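Sulfate adenylyltransferase (Allochromatium vinosum, PDB 4DNX) catalyses the reaction of sulfate with ATP to give adenosine 5'-phosphosulfate and diphosphate, the first step from sulfate to sulfite. Local coordinates at residues A[13-18]-A[162-167]; A[47-52]-A[177-182]; A[134-139]-A[270-275]; A[142-147]-A[299-304]. All blocks are in the same frame, centred on the assembly; numbering follows the deposited sequence.

Interaction 1 (A[13-18]-A[162-167]); sequences RFVYDP and QVLNFS
F14 meets the ring of F166 with one face and the backbone carbonyls of V163 and L164 with the CD1-CE1 side of its ring. With CG anti to the backbone N (chi1 177°), the side chain crosses that of F166 at about a right angle, F166 CZ standing 3.8 Å from F14 CB. CG meets the same CZ; F166 CE2 lies over one face of the F14 ring, toward its rim, and the planes are inclined at 32° in an oblique pair. Farther out, CD1 approaches V163 O obliquely at 3.3 Å, and CE1 turns the ring edge to L164 O at 3.5 Å. On the other flank of the ring, CD2 sits over the centre of the Y16 ring.

The backbones make a single parallel bridge at the end of strand 155-163, in the PUA-like domain: V163 N donates to R13 O (2.9 Å), almost straight but from above the carbonyl plane, while V163 O receives V15 N at 3.0 Å. An inverse gamma turn centred on V15 then leads the chain toward helix 18-28, where D17 is the N-cap and caps Q20 N. V15 CG2 packs on Q162 CB at 3.9 Å and on L164 CD2, with L24 of that helix close by. T171 and P174 of the second subunit pack against F14 and F166.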
loop_
_atom_site.group_PDB
_atom_site.type_symbol
_atom_site.label_atom_id
_atom_site.label_comp_id
_atom_site.label_asym_id
_atom_site.label_seq_id
_atom_site.Cartn_x
_atom_site.Cartn_y
_atom_site.Cartn_z
ATOM N N ARG A 13 11.002 11.292 3.845
ATOM C CA ARG A 13 11.371 12.274 2.823
ATOM C C ARG A 13 10.411 12.264 1.619
ATOM O O ARG A 13 10.530 13.079 0.697
ATOM C CB ARG A 13 12.838 12.055 2.366
ATOM C CG ARG A 13 13.863 12.117 3.542
ATOM C CD ARG A 13 13.785 13.448 4.302
ATOM N NE ARG A 13 14.180 14.572 3.479
ATOM C CZ ARG A 13 14.225 15.836 3.898
ATOM N NH1 ARG A 13 13.906 16.136 5.171
ATOM N NH2 ARG A 13 14.586 16.809 3.051
ATOM N N PHE A 14 9.420 11.383 1.655
ATOM C CA PHE A 14 8.370 11.389 0.602
ATOM C C PHE A 14 7.516 12.641 0.677
ATOM O O PHE A 14 7.189 13.131 1.775
ATOM C CB PHE A 14 7.462 10.135 0.695
ATOM C CG PHE A 14 6.350 10.130 -0.301
ATOM C CD1 PHE A 14 6.596 9.872 -1.669
ATOM C CD2 PHE A 14 5.042 10.350 0.122
ATOM C CE1 PHE A 14 5.529 9.891 -2.583
ATOM C CE2 PHE A 14 3.966 10.381 -0.762
ATOM C CZ PHE A 14 4.193 10.143 -2.127
ATOM N N VAL A 15 7.172 13.172 -0.509
ATOM C CA VAL A 15 6.323 14.391 -0.541
ATOM C C VAL A 15 4.839 13.962 -0.420
ATOM O O VAL A 15 4.106 13.793 -1.419
ATOM C CB VAL A 15 6.565 15.202 -1.804
ATOM C CG1 VAL A 15 5.748 16.544 -1.759
ATOM C CG2 VAL A 15 8.057 15.491 -1.905
ATOM N N TYR A 16 4.374 13.861 0.826
ATOM C CA TYR A 16 2.972 13.472 1.097
ATOM C C TYR A 16 1.875 14.458 0.641
ATOM O O TYR A 16 0.766 14.027 0.349
ATOM C CB TYR A 16 2.762 13.173 2.582
ATOM C CG TYR A 16 3.209 11.799 3.016
ATOM C CD1 TYR A 16 2.397 10.676 2.802
ATOM C CD2 TYR A 16 4.457 11.623 3.629
ATOM C CE1 TYR A 16 2.818 9.401 3.173
ATOM C CE2 TYR A 16 4.891 10.325 4.035
ATOM C CZ TYR A 16 4.026 9.237 3.829
ATOM O OH TYR A 16 4.400 7.978 4.200
ATOM N N ASP A 17 2.162 15.769 0.593
ATOM C CA ASP A 17 1.180 16.746 0.173
ATOM C C ASP A 17 1.050 16.666 -1.353
ATOM O O ASP A 17 2.039 16.926 -2.032
ATOM C CB ASP A 17 1.653 18.146 0.572
ATOM C CG ASP A 17 0.657 19.222 0.186
ATOM O OD1 ASP A 17 -0.483 19.151 0.658
ATOM O OD2 ASP A 17 1.011 20.144 -0.584
ATOM N N PRO A 18 -0.119 16.303 -1.894
ATOM C CA PRO A 18 -0.240 16.084 -3.342
ATOM C C PRO A 18 0.023 17.358 -4.165
ATOM O O PRO A 18 0.602 17.262 -5.233
ATOM C CB PRO A 18 -1.682 15.620 -3.521
ATOM C CG PRO A 18 -1.991 14.965 -2.234
ATOM C CD PRO A 18 -1.244 15.678 -1.162
ATOM N N GLN A 162 13.938 15.247 -1.606
ATOM C CA GLN A 162 12.466 15.111 -1.573
ATOM C C GLN A 162 12.148 13.990 -2.552
ATOM O O GLN A 162 12.437 14.100 -3.758
ATOM C CB GLN A 162 11.798 16.420 -2.001
ATOM C CG GLN A 162 12.102 17.564 -1.039
ATOM C CD GLN A 162 11.778 18.941 -1.649
ATOM O OE1 GLN A 162 12.403 19.403 -2.633
ATOM N NE2 GLN A 162 10.802 19.585 -1.080
ATOM N N VAL A 163 11.522 12.935 -2.035
ATOM C CA VAL A 163 11.240 11.696 -2.792
ATOM C C VAL A 163 9.830 11.711 -3.388
ATOM O O VAL A 163 8.858 12.063 -2.689
ATOM C CB VAL A 163 11.473 10.464 -1.912
ATOM C CG1 VAL A 163 11.132 9.193 -2.722
ATOM C CG2 VAL A 163 12.933 10.466 -1.361
ATOM N N LEU A 164 9.712 11.415 -4.690
ATOM C CA LEU A 164 8.460 11.563 -5.428
ATOM C C LEU A 164 7.705 10.248 -5.622
ATOM O O LEU A 164 6.506 10.230 -5.923
ATOM C CB LEU A 164 8.726 12.229 -6.803
ATOM C CG LEU A 164 9.337 13.630 -6.690
ATOM C CD1 LEU A 164 9.438 14.202 -8.112
ATOM C CD2 LEU A 164 8.488 14.566 -5.830
ATOM N N ASN A 165 8.425 9.145 -5.500
ATOM C CA ASN A 165 7.794 7.807 -5.627
ATOM C C ASN A 165 8.684 6.760 -5.018
ATOM O O ASN A 165 9.817 7.056 -4.545
ATOM C CB ASN A 165 7.464 7.463 -7.092
ATOM C CG ASN A 165 8.686 7.479 -7.987
ATOM O OD1 ASN A 165 9.549 6.599 -7.893
ATOM N ND2 ASN A 165 8.768 8.501 -8.855
ATOM N N PHE A 166 8.160 5.526 -4.975
ATOM C CA PHE A 166 8.916 4.408 -4.398
ATOM C C PHE A 166 9.362 3.423 -5.435
ATOM O O PHE A 166 9.538 2.219 -5.127
ATOM C CB PHE A 166 8.065 3.745 -3.313
ATOM C CG PHE A 166 7.704 4.710 -2.190
ATOM C CD1 PHE A 166 8.709 5.297 -1.429
ATOM C CD2 PHE A 166 6.384 4.980 -1.852
ATOM C CE1 PHE A 166 8.420 6.187 -0.388
ATOM C CE2 PHE A 166 6.090 5.865 -0.769
ATOM C CZ PHE A 166 7.097 6.461 -0.045
ATOM N N SER A 167 9.579 3.926 -6.643
ATOM C CA SER A 167 10.234 3.112 -7.705
ATOM C C SER A 167 9.357 1.862 -8.064
ATOM O O SER A 167 8.104 1.817 -7.846
ATOM C CB SER A 167 11.676 2.793 -7.250
ATOM O OG SER A 167 12.470 2.159 -8.287
#

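Interaction 2 (A[47-52]-A[177-182]); sequences LGAGYF and FRTAVE
The Y51 ring receives A180 over one face and the carbonyl of R178 at its edge. A180 CB makes a CH-pi contact, 3.9 Å from the ring centroid, and A180 N lies above the same ring near its rim. At the hydroxyl end, Y51 OH donates to R178 O at 2.8 Å, coming from above the carbonyl plane; the OH is also hydrogen-bonded to H227 NE2, so two partners hold the hydroxyl in place, while the packing of A180 on the face bears on the turn of the ring. A49 CB comes obliquely to the F177 ring at a looser 4.5 Å, and touches T179 CG2 more closely at 3.9 Å.

A180 N gives its hydrogen to A49 O (2.9 Å), a bent bond of 135° at the hydrogen. T179 places OG1 between its backbone N and carbonyl carbon (chi1 61°), where the oxygen accepts from E182 N at 2.9 Å and also meets D175 of the second subunit. G50, at positive phi, lets the chain pass close to V181, where a side chain would be tight against CG2. The arrangement is a helix end meeting a helix start: a Schellman motif closing helix 38-48 abuts the N-cap of helix 180-190, joining the PUA-like and ATP-sulfurylase parts of the chain.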
loop_
_atom_site.group_PDB
_atom_site.type_symbol
_atom_site.label_atom_id
_atom_site.label_comp_id
_atom_site.label_asym_id
_atom_site.label_seq_id
_atom_site.Cartn_x
_atom_site.Cartn_y
_atom_site.Cartn_z
ATOM N N LEU A 47 14.819 6.285 2.493
ATOM C CA LEU A 47 14.640 7.628 3.080
ATOM C C LEU A 47 13.204 8.162 2.875
ATOM O O LEU A 47 12.593 8.763 3.801
ATOM C CB LEU A 47 15.642 8.599 2.399
ATOM C CG LEU A 47 17.081 8.473 2.967
ATOM C CD1 LEU A 47 18.029 9.142 1.949
ATOM C CD2 LEU A 47 17.158 9.125 4.342
ATOM N N GLY A 48 12.677 8.018 1.663
ATOM C CA GLY A 48 11.300 8.446 1.331
ATOM C C GLY A 48 10.262 7.778 2.222
ATOM O O GLY A 48 9.302 8.413 2.619
ATOM N N ALA A 49 10.511 6.507 2.544
ATOM C CA ALA A 49 9.500 5.644 3.221
ATOM C C ALA A 49 9.649 5.698 4.737
ATOM O O ALA A 49 8.879 5.041 5.458
ATOM C CB ALA A 49 9.669 4.207 2.724
ATOM N N GLY A 50 10.599 6.493 5.241
ATOM C CA GLY A 50 10.765 6.683 6.702
ATOM C C GLY A 50 11.628 5.621 7.398
ATOM O O GLY A 50 11.883 5.703 8.615
ATOM N N TYR A 51 12.094 4.623 6.656
ATOM C CA TYR A 51 12.935 3.594 7.257
ATOM C C TYR A 51 14.280 4.154 7.779
ATOM O O TYR A 51 14.837 3.640 8.763
ATOM C CB TYR A 51 13.198 2.491 6.248
ATOM C CG TYR A 51 11.988 1.592 6.010
ATOM C CD1 TYR A 51 11.545 0.715 7.018
ATOM C CD2 TYR A 51 11.306 1.607 4.778
ATOM C CE1 TYR A 51 10.433 -0.118 6.807
ATOM C CE2 TYR A 51 10.212 0.797 4.520
ATOM C CZ TYR A 51 9.777 -0.086 5.557
ATOM O OH TYR A 51 8.713 -0.910 5.311
ATOM N N PHE A 52 14.827 5.183 7.107
ATOM C CA PHE A 52 16.112 5.756 7.521
ATOM C C PHE A 52 15.927 7.096 8.234
ATOM O O PHE A 52 16.830 7.939 8.312
ATOM C CB PHE A 52 17.059 5.890 6.313
ATOM C CG PHE A 52 17.556 4.575 5.744
ATOM C CD1 PHE A 52 17.343 3.327 6.373
ATOM C CD2 PHE A 52 18.213 4.596 4.535
ATOM C CE1 PHE A 52 17.841 2.146 5.810
ATOM C CE2 PHE A 52 18.717 3.396 3.936
ATOM C CZ PHE A 52 18.522 2.198 4.550
ATOM N N PHE A 177 4.208 -3.785 -0.639
ATOM C CA PHE A 177 5.117 -2.709 -0.313
ATOM C C PHE A 177 4.466 -1.777 0.693
ATOM O O PHE A 177 3.321 -1.367 0.477
ATOM C CB PHE A 177 5.550 -1.884 -1.539
ATOM C CG PHE A 177 6.433 -0.739 -1.176
ATOM C CD1 PHE A 177 7.811 -0.924 -0.996
ATOM C CD2 PHE A 177 5.868 0.544 -0.908
ATOM C CE1 PHE A 177 8.632 0.153 -0.614
ATOM C CE2 PHE A 177 6.684 1.612 -0.461
ATOM C CZ PHE A 177 8.067 1.416 -0.357
ATOM N N ARG A 178 5.217 -1.479 1.777
ATOM C CA ARG A 178 4.732 -0.564 2.846
ATOM C C ARG A 178 5.848 0.353 3.288
ATOM O O ARG A 178 6.999 -0.045 3.337
ATOM C CB ARG A 178 4.342 -1.361 4.109
ATOM C CG ARG A 178 3.121 -2.131 3.899
ATOM C CD ARG A 178 1.862 -1.269 4.003
ATOM N NE ARG A 178 0.743 -2.187 4.021
ATOM C CZ ARG A 178 0.270 -2.836 2.955
ATOM N NH1 ARG A 178 0.777 -2.633 1.732
ATOM N NH2 ARG A 178 -0.740 -3.688 3.112
ATOM N N THR A 179 5.474 1.576 3.626
ATOM C CA THR A 179 6.400 2.491 4.265
ATOM C C THR A 179 6.511 2.152 5.739
ATOM O O THR A 179 5.614 1.494 6.307
ATOM C CB THR A 179 5.917 3.959 4.143
ATOM O OG1 THR A 179 4.633 4.108 4.785
ATOM C CG2 THR A 179 5.821 4.350 2.649
ATOM N N ALA A 180 7.587 2.621 6.377
ATOM C CA ALA A 180 7.700 2.483 7.857
ATOM C C ALA A 180 6.547 3.260 8.517
ATOM O O ALA A 180 6.045 2.854 9.573
ATOM C CB ALA A 180 9.021 3.076 8.346
ATOM N N VAL A 181 6.152 4.382 7.909
ATOM C CA VAL A 181 5.066 5.212 8.409
ATOM C C VAL A 181 3.763 4.373 8.503
ATOM O O VAL A 181 3.079 4.373 9.552
ATOM C CB VAL A 181 4.862 6.466 7.505
ATOM C CG1 VAL A 181 3.566 7.203 7.871
ATOM C CG2 VAL A 181 6.129 7.392 7.568
ATOM N N GLU A 182 3.458 3.639 7.439
ATOM C CA GLU A 182 2.173 2.901 7.411
ATOM C C GLU A 182 2.242 1.650 8.299
ATOM O O GLU A 182 1.214 1.304 8.922
ATOM C CB GLU A 182 1.815 2.517 5.979
ATOM C CG GLU A 182 0.421 1.808 5.809
ATOM C CD GLU A 182 -0.802 2.563 6.410
ATOM O OE1 GLU A 182 -0.754 3.795 6.668
ATOM O OE2 GLU A 182 -1.865 1.901 6.580
#

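Interaction 3 (A[134-139]-A[270-275]); sequences QVYGTS and LYAGPR
The last turn of helix 125-136 runs past the loop 270-273 with Y136 CA 4.9 Å from A272 CA, and no direct hydrogen bond joins the two backbones. A water spans them instead, donating to V135 O at 2.7 Å and to A272 O at 2.6 Å.

Y136 turns the edge of its ring to L270 O, which lies in the ring plane 3.4 Å from CE1. A272 CB comes in obliquely to CD1 at 3.9 Å, L270, crossing Y136 at about a right angle, brings CD2 to the hydroxyl, and V135 CG1 lies over the centre of one face. An alanine in place of Y136 is likely to leave L270 O and A272 CB without their aromatic neighbour and to open a gap between helix and loop. R275 sends CG anti to its backbone N (chi1 -173°) and then bends at chi2 and chi3, so that the chain curls past the helix end. Its CB packs on V135 O at 3.4 Å. The guanidinium passes Q134 O at an angle too poor for a hydrogen bond; NH2 is held by A68 O and NH1 by P80 O.

G137, with positive phi, takes the chain out of one helix, and G273 is the N-cap of helix 274-287: a buried, water-bridged seam between a helix C terminus of the PUA-like region and a helix N terminus of the ATP-sulfurylase region.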
loop_
_atom_site.group_PDB
_atom_site.type_symbol
_atom_site.label_atom_id
_atom_site.label_comp_id
_atom_site.label_asym_id
_atom_site.label_seq_id
_atom_site.Cartn_x
_atom_site.Cartn_y
_atom_site.Cartn_z
ATOM N N GLN A 134 35.758 -1.224 6.569
ATOM C CA GLN A 134 34.943 -1.003 7.781
ATOM C C GLN A 134 33.487 -1.492 7.642
ATOM O O GLN A 134 32.928 -2.122 8.570
ATOM C CB GLN A 134 34.985 0.479 8.194
ATOM C CG GLN A 134 36.358 0.929 8.685
ATOM C CD GLN A 134 36.665 0.375 10.059
ATOM O OE1 GLN A 134 36.108 0.822 11.057
ATOM N NE2 GLN A 134 37.519 -0.615 10.115
ATOM N N VAL A 135 32.868 -1.223 6.497
ATOM C CA VAL A 135 31.449 -1.616 6.298
ATOM C C VAL A 135 31.296 -3.121 6.045
ATOM O O VAL A 135 30.425 -3.779 6.642
ATOM C CB VAL A 135 30.795 -0.826 5.170
ATOM C CG1 VAL A 135 29.393 -1.377 4.853
ATOM C CG2 VAL A 135 30.674 0.662 5.559
ATOM N N TYR A 136 32.137 -3.660 5.166
ATOM C CA TYR A 136 31.987 -5.048 4.689
ATOM C C TYR A 136 32.867 -6.066 5.416
ATOM O O TYR A 136 32.711 -7.276 5.215
ATOM C CB TYR A 136 32.211 -5.109 3.156
ATOM C CG TYR A 136 31.232 -4.220 2.404
ATOM C CD1 TYR A 136 29.936 -4.652 2.086
ATOM C CD2 TYR A 136 31.598 -2.923 2.043
ATOM C CE1 TYR A 136 29.014 -3.806 1.415
ATOM C CE2 TYR A 136 30.692 -2.077 1.353
ATOM C CZ TYR A 136 29.425 -2.517 1.035
ATOM O OH TYR A 136 28.534 -1.683 0.380
ATOM N N GLY A 137 33.796 -5.574 6.239
ATOM C CA GLY A 137 34.704 -6.430 7.006
ATOM C C GLY A 137 35.715 -7.205 6.185
ATOM O O GLY A 137 36.255 -8.217 6.641
ATOM N N THR A 138 35.986 -6.730 4.976
ATOM C CA THR A 138 36.958 -7.384 4.098
ATOM C C THR A 138 37.281 -6.457 2.950
ATOM O O THR A 138 36.512 -5.522 2.657
ATOM C CB THR A 138 36.394 -8.687 3.483
ATOM O OG1 THR A 138 37.428 -9.318 2.708
ATOM C CG2 THR A 138 35.211 -8.402 2.576
ATOM N N SER A 139 38.398 -6.755 2.282
ATOM C CA SER A 139 38.778 -6.018 1.092
ATOM C C SER A 139 38.659 -6.901 -0.154
ATOM O O SER A 139 38.911 -6.448 -1.277
ATOM C CB SER A 139 40.202 -5.476 1.256
ATOM O OG SER A 139 40.197 -4.397 2.179
ATOM N N LEU A 270 23.253 -5.536 1.063
ATOM C CA LEU A 270 24.689 -5.234 1.139
ATOM C C LEU A 270 25.595 -6.463 1.290
ATOM O O LEU A 270 26.818 -6.397 1.070
ATOM C CB LEU A 270 24.974 -4.263 2.298
ATOM C CG LEU A 270 24.227 -2.928 2.297
ATOM C CD1 LEU A 270 24.453 -2.200 3.594
ATOM C CD2 LEU A 270 24.732 -2.040 1.132
ATOM N N TYR A 271 24.999 -7.580 1.694
ATOM C CA TYR A 271 25.759 -8.777 2.040
ATOM C C TYR A 271 26.838 -8.496 3.102
ATOM O O TYR A 271 27.893 -9.111 3.069
ATOM C CB TYR A 271 26.412 -9.415 0.797
ATOM C CG TYR A 271 25.446 -9.784 -0.323
ATOM C CD1 TYR A 271 24.811 -11.027 -0.348
ATOM C CD2 TYR A 271 25.208 -8.897 -1.374
ATOM C CE1 TYR A 271 23.927 -11.366 -1.403
ATOM C CE2 TYR A 271 24.331 -9.214 -2.406
ATOM C CZ TYR A 271 23.696 -10.439 -2.417
ATOM O OH TYR A 271 22.846 -10.726 -3.464
ATOM N N ALA A 272 26.551 -7.605 4.050
ATOM C CA ALA A 272 27.563 -7.101 4.998
ATOM C C ALA A 272 27.452 -7.698 6.397
ATOM O O ALA A 272 28.087 -7.225 7.362
ATOM C CB ALA A 272 27.517 -5.547 5.030
ATOM N N GLY A 273 26.665 -8.766 6.515
ATOM C CA GLY A 273 26.652 -9.565 7.762
ATOM C C GLY A 273 26.359 -8.712 8.981
ATOM O O GLY A 273 25.340 -7.987 8.987
ATOM N N PRO A 274 27.225 -8.784 9.995
ATOM C CA PRO A 274 26.980 -8.072 11.256
ATOM C C PRO A 274 26.708 -6.580 11.063
ATOM O O PRO A 274 25.793 -6.024 11.696
ATOM C CB PRO A 274 28.247 -8.292 12.061
ATOM C CG PRO A 274 28.912 -9.520 11.468
ATOM C CD PRO A 274 28.416 -9.663 10.057
ATOM N N ARG A 275 27.476 -5.895 10.212
ATOM C CA ARG A 275 27.110 -4.483 9.984
ATOM C C ARG A 275 25.692 -4.246 9.393
ATOM O O ARG A 275 25.010 -3.268 9.759
ATOM C CB ARG A 275 28.143 -3.758 9.145
ATOM C CG ARG A 275 27.850 -2.239 9.036
ATOM C CD ARG A 275 28.032 -1.475 10.409
ATOM N NE ARG A 275 29.426 -1.420 10.780
ATOM C CZ ARG A 275 30.223 -0.367 10.548
ATOM N NH1 ARG A 275 29.738 0.753 10.038
ATOM N NH2 ARG A 275 31.492 -0.434 10.860
HETATM O O HOH W 1 30.464 -6.241 7.781
#

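Interaction 4 (A[142-147]-A[299-304]); sequences KHPGVE and AGVGDY
V301 sets CG1 over one face of the H143 imidazole, 3.6 Å from NE2, in a CH-pi contact displaced toward the rim. H143 CD2 in turn stands 3.5 Å above the plane of the Y304 ring, near its margin, and the two rings meet obliquely, their planes inclined at 48°. V301 CG2 packs on P144 CD at 3.9 Å, and Y304 OH lies beside K142 CB.

Behind this shell, H143 is the N-cap of helix 144-149. Its CG is anti to the backbone N (chi1 -178°), which folds ND1 back over the first turn to accept from G145 N at 2.9 Å and from V146 N at 3.2 Å. NE2 is hydrogen-bonded to Y305 OH, and the Y136 ring meets the imidazole as well. On the other segment, a type II' turn from V301 to Y304, with G302 at positive phi, directs both of these side chains to the histidine. A leucine in place of H143 would probably leave G145 N and V146 N without their cap and take one hydrogen-bond partner from Y305 OH.

No hydrogen bond crosses between the segments, so the join is made by dispersion and ring contacts, while the double acceptor role of ND1 is consistent with a neutral imidazole carrying its proton on NE2.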
loop_
_atom_site.group_PDB
_atom_site.type_symbol
_atom_site.label_atom_id
_atom_site.label_comp_id
_atom_site.label_asym_id
_atom_site.label_seq_id
_atom_site.Cartn_x
_atom_site.Cartn_y
_atom_site.Cartn_z
ATOM N N LYS A 142 35.986 -10.508 -4.302
ATOM C CA LYS A 142 34.979 -11.581 -4.432
ATOM C C LYS A 142 33.687 -11.281 -3.627
ATOM O O LYS A 142 32.672 -11.957 -3.784
ATOM C CB LYS A 142 35.547 -12.956 -3.998
ATOM C CG LYS A 142 36.610 -13.603 -4.962
ATOM C CD LYS A 142 37.317 -14.835 -4.321
ATOM C CE LYS A 142 38.486 -14.395 -3.420
ATOM N NZ LYS A 142 39.233 -15.476 -2.696
ATOM N N HIS A 143 33.728 -10.296 -2.745
ATOM C CA HIS A 143 32.568 -10.026 -1.916
ATOM C C HIS A 143 31.619 -9.170 -2.775
ATOM O O HIS A 143 32.025 -8.124 -3.312
ATOM C CB HIS A 143 33.017 -9.326 -0.644
ATOM C CG HIS A 143 31.912 -9.046 0.322
ATOM N ND1 HIS A 143 30.836 -8.235 0.019
ATOM C CD2 HIS A 143 31.744 -9.441 1.601
ATOM C CE1 HIS A 143 30.037 -8.158 1.073
ATOM N NE2 HIS A 143 30.587 -8.859 2.057
ATOM N N PRO A 144 30.386 -9.623 -2.967
ATOM C CA PRO A 144 29.531 -8.911 -3.917
ATOM C C PRO A 144 29.161 -7.497 -3.466
ATOM O O PRO A 144 28.929 -6.633 -4.299
ATOM C CB PRO A 144 28.281 -9.808 -4.034
ATOM C CG PRO A 144 28.238 -10.561 -2.716
ATOM C CD PRO A 144 29.674 -10.749 -2.308
ATOM N N GLY A 145 29.124 -7.260 -2.154
ATOM C CA GLY A 145 28.774 -5.944 -1.647
ATOM C C GLY A 145 29.976 -5.008 -1.850
ATOM O O GLY A 145 29.796 -3.862 -2.166
ATOM N N VAL A 146 31.180 -5.508 -1.604
ATOM C CA VAL A 146 32.424 -4.774 -1.888
ATOM C C VAL A 146 32.451 -4.351 -3.372
ATOM O O VAL A 146 32.766 -3.172 -3.690
ATOM C CB VAL A 146 33.658 -5.651 -1.545
ATOM C CG1 VAL A 146 34.946 -5.089 -2.152
ATOM C CG2 VAL A 146 33.811 -5.791 -0.009
ATOM N N GLU A 147 32.125 -5.291 -4.254
ATOM C CA GLU A 147 32.237 -5.049 -5.712
ATOM C C GLU A 147 31.255 -3.950 -6.125
ATOM O O GLU A 147 31.636 -3.010 -6.816
ATOM C CB GLU A 147 31.985 -6.321 -6.516
ATOM C CG GLU A 147 32.193 -6.157 -8.035
ATOM C CD GLU A 147 31.830 -7.423 -8.804
ATOM O OE1 GLU A 147 32.742 -8.080 -9.352
ATOM O OE2 GLU A 147 30.625 -7.785 -8.843
ATOM N N ALA A 299 22.426 -12.109 7.185
ATOM C CA ALA A 299 22.868 -11.171 6.120
ATOM C C ALA A 299 24.274 -11.476 5.573
ATOM O O ALA A 299 24.917 -10.602 4.963
ATOM C CB ALA A 299 22.790 -9.720 6.622
ATOM N N GLY A 300 24.728 -12.701 5.764
ATOM C CA GLY A 300 26.099 -13.104 5.400
ATOM C C GLY A 300 26.261 -13.523 3.950
ATOM O O GLY A 300 25.284 -13.596 3.186
ATOM N N VAL A 301 27.515 -13.722 3.577
ATOM C CA VAL A 301 27.918 -14.266 2.267
ATOM C C VAL A 301 29.260 -14.940 2.478
ATOM O O VAL A 301 30.020 -14.541 3.373
ATOM C CB VAL A 301 27.980 -13.136 1.180
ATOM C CG1 VAL A 301 29.040 -12.107 1.484
ATOM C CG2 VAL A 301 28.122 -13.703 -0.221
ATOM N N GLY A 302 29.547 -15.978 1.685
ATOM C CA GLY A 302 30.864 -16.627 1.691
ATOM C C GLY A 302 31.280 -17.051 3.089
ATOM O O GLY A 302 30.449 -17.526 3.875
ATOM N N ASP A 303 32.542 -16.805 3.428
ATOM C CA ASP A 303 33.081 -17.217 4.718
ATOM C C ASP A 303 33.614 -16.055 5.562
ATOM O O ASP A 303 34.426 -16.255 6.450
ATOM C CB ASP A 303 34.172 -18.293 4.503
ATOM C CG ASP A 303 33.886 -19.562 5.268
ATOM O OD1 ASP A 303 32.690 -19.955 5.367
ATOM O OD2 ASP A 303 34.859 -20.168 5.779
ATOM N N TYR A 304 33.153 -14.836 5.291
ATOM C CA TYR A 304 33.745 -13.650 5.905
ATOM C C TYR A 304 33.391 -13.440 7.366
ATOM O O TYR A 304 34.167 -12.827 8.082
ATOM C CB TYR A 304 33.372 -12.376 5.134
ATOM C CG TYR A 304 33.725 -12.463 3.690
ATOM C CD1 TYR A 304 35.053 -12.295 3.263
ATOM C CD2 TYR A 304 32.750 -12.748 2.741
ATOM C CE1 TYR A 304 35.378 -12.396 1.933
ATOM C CE2 TYR A 304 33.071 -12.856 1.385
ATOM C CZ TYR A 304 34.376 -12.663 0.997
ATOM O OH TYR A 304 34.712 -12.757 -0.334
#

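Overall arrangement
From the N terminus, the chain first opens the loop that interaction 1 closes when 162-167 returns to 13-18 within the PUA-like region. Before that return, residues 47-52, 134-139 and 142-147 have begun the loops closed by 177-182, 270-275 and 299-304, so all four contacts cross and none nests. Interactions 1 and 2 adjoin, through R13 N to L47 O and F14 N to G48 O, and both touch the second subunit. Interactions 3 and 4 lie across the chain's centre from interaction 2 and meet through G273 N and A299 O. Interactions 2, 3 and 4 thus join the PUA-like and ATP-sulfurylase regions at two separate places.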